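Local coordinates for WZI (Escherichia coli, PDB 2YNK), which acts as an outer-membrane beta-barrel lectin that binds carbohydrate and underpins assembly of the group 1 capsule, at residues G240-S244 with L245-W249. Sequence-based numbering, arbitrary orientation.
Sequences GRPES and LSNFW
The amide of Asn247 carries the ring of Pro242 on one face: CB of the proline lies almost squarely above it, 3.4 Å from CG of Asn247, with the ring CG nearer the ND2 end. With chi1 at 177° the Asn247 amide extends away from its own backbone N, back toward Pro242. Asparagine fits here because its amide offers a flat face to the proline and an oxygen to an indole N-H. Proline suits this place because its compact apolar ring can rest on a flat group; its other end does likewise, CD lying over the centre of the Arg241 guanidinium.

Ser244 organises the turn that follows. Its OG, turned between the backbone N and carbonyl carbon (chi1 68°), accepts the N-H of Asn247 at 2.9 Å from N, while its O accepts that of Phe248, also 2.9 Å from N and fairly straight (161°). Together they form an ST motif, for which a short hydroxyl side chain is apt. Residues 245-247 have helical torsions, but an inverse gamma turn centred on Phe248, closed by a weak bond from Trp249 N to Asn247 O, follows.

The contact lies on the surface, in the long loop joining barrel strands 226-236 and 268-278. The indole N-H of Trp236 (NE1), ending the first, is donated to OD1 of Asn247; its ring meets that of Phe248 edge-to-face, while Phe248 also touches Ile214 of the adjacent strand 212-221.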
loop_
_atom_site.group_PDB
_atom_site.type_symbol
_atom_site.label_atom_id
_atom_site.label_comp_id
_atom_site.label_asym_id
_atom_site.label_seq_id
_atom_site.Cartn_x
_atom_site.Cartn_y
_atom_site.Cartn_z
ATOM N N GLY A 240 26.123 -15.549 -6.830
ATOM C CA GLY A 240 27.315 -15.350 -6.018
ATOM C C GLY A 240 26.989 -15.119 -4.560
ATOM O O GLY A 240 27.797 -14.566 -3.810
ATOM N N ARG A 241 25.804 -15.557 -4.147
ATOM C CA ARG A 241 25.349 -15.346 -2.780
ATOM C C ARG A 241 25.071 -16.674 -2.102
ATOM O O ARG A 241 24.734 -17.650 -2.762
ATOM C CB ARG A 241 24.101 -14.473 -2.774
ATOM C CG ARG A 241 24.309 -13.075 -3.358
ATOM C CD ARG A 241 25.237 -12.230 -2.506
ATOM N NE ARG A 241 24.786 -12.234 -1.122
ATOM C CZ ARG A 241 25.561 -12.051 -0.059
ATOM N NH1 ARG A 241 26.866 -11.824 -0.187
ATOM N NH2 ARG A 241 25.015 -12.093 1.151
ATOM N N PRO A 242 25.252 -16.728 -0.780
ATOM C CA PRO A 242 24.849 -17.937 -0.081
ATOM C C PRO A 242 23.336 -18.113 -0.177
ATOM O O PRO A 242 22.593 -17.157 0.065
ATOM C CB PRO A 242 25.268 -17.685 1.370
ATOM C CG PRO A 242 26.081 -16.450 1.376
ATOM C CD PRO A 242 25.820 -15.706 0.113
ATOM N N GLU A 243 22.903 -19.315 -0.548
ATOM C CA GLU A 243 21.486 -19.624 -0.703
ATOM C C GLU A 243 21.096 -20.937 -0.023
ATOM O O GLU A 243 20.165 -21.591 -0.457
ATOM C CB GLU A 243 21.121 -19.670 -2.192
ATOM C CG GLU A 243 21.290 -18.334 -2.907
ATOM C CD GLU A 243 20.453 -18.218 -4.176
ATOM O OE1 GLU A 243 20.853 -18.805 -5.208
ATOM O OE2 GLU A 243 19.405 -17.524 -4.149
ATOM N N SER A 244 21.794 -21.306 1.050
ATOM C CA SER A 244 21.510 -22.552 1.786
ATOM C C SER A 244 20.445 -22.342 2.860
ATOM O O SER A 244 20.292 -21.241 3.390
ATOM C CB SER A 244 22.783 -23.090 2.458
ATOM O OG SER A 244 23.216 -22.235 3.506
ATOM N N LEU A 245 19.726 -23.408 3.194
ATOM C CA LEU A 245 18.740 -23.346 4.278
ATOM C C LEU A 245 19.403 -22.905 5.579
ATOM O O LEU A 245 18.779 -22.235 6.394
ATOM C CB LEU A 245 18.035 -24.696 4.469
ATOM C CG LEU A 245 17.128 -25.133 3.314
ATOM C CD1 LEU A 245 16.625 -26.557 3.506
ATOM C CD2 LEU A 245 15.964 -24.169 3.146
ATOM N N SER A 246 20.670 -23.275 5.756
ATOM C CA SER A 246 21.444 -22.885 6.932
ATOM C C SER A 246 21.670 -21.375 6.953
ATOM O O SER A 246 21.195 -20.683 7.849
ATOM C CB SER A 246 22.784 -23.633 6.963
ATOM O OG SER A 246 23.534 -23.295 8.115
ATOM N N ASN A 247 22.376 -20.867 5.947
ATOM C CA ASN A 247 22.642 -19.430 5.837
ATOM C C ASN A 247 21.352 -18.614 5.962
ATOM O O ASN A 247 21.353 -17.510 6.509
ATOM C CB ASN A 247 23.356 -19.121 4.518
ATOM C CG ASN A 247 23.598 -17.638 4.319
ATOM O OD1 ASN A 247 22.716 -16.914 3.855
ATOM N ND2 ASN A 247 24.806 -17.180 4.646
ATOM N N PHE A 248 20.260 -19.171 5.451
ATOM C CA PHE A 248 18.936 -18.619 5.662
ATOM C C PHE A 248 18.560 -18.753 7.139
ATOM O O PHE A 248 17.921 -19.725 7.548
ATOM C CB PHE A 248 17.930 -19.356 4.768
ATOM C CG PHE A 248 16.530 -18.827 4.854
ATOM C CD1 PHE A 248 16.184 -17.633 4.234
ATOM C CD2 PHE A 248 15.549 -19.534 5.536
ATOM C CE1 PHE A 248 14.887 -17.150 4.307
ATOM C CE2 PHE A 248 14.254 -19.056 5.609
ATOM C CZ PHE A 248 13.923 -17.862 4.996
ATOM N N TRP A 249 19.001 -17.795 7.948
ATOM C CA TRP A 249 18.546 -17.709 9.330
ATOM C C TRP A 249 18.456 -16.288 9.816
ATOM O O TRP A 249 18.752 -15.339 9.072
ATOM C CB TRP A 249 19.364 -18.601 10.269
ATOM C CG TRP A 249 20.874 -18.464 10.262
ATOM C CD1 TRP A 249 21.802 -19.509 10.245
ATOM C CD2 TRP A 249 21.701 -17.235 10.335
ATOM N NE1 TRP A 249 23.087 -19.034 10.275
ATOM C CE2 TRP A 249 23.101 -17.686 10.331
ATOM C CE3 TRP A 249 21.437 -15.866 10.391
ATOM C CZ2 TRP A 249 24.163 -16.790 10.380
ATOM C CZ3 TRP A 249 22.518 -14.975 10.440
ATOM C CH2 TRP A 249 23.846 -15.428 10.434
#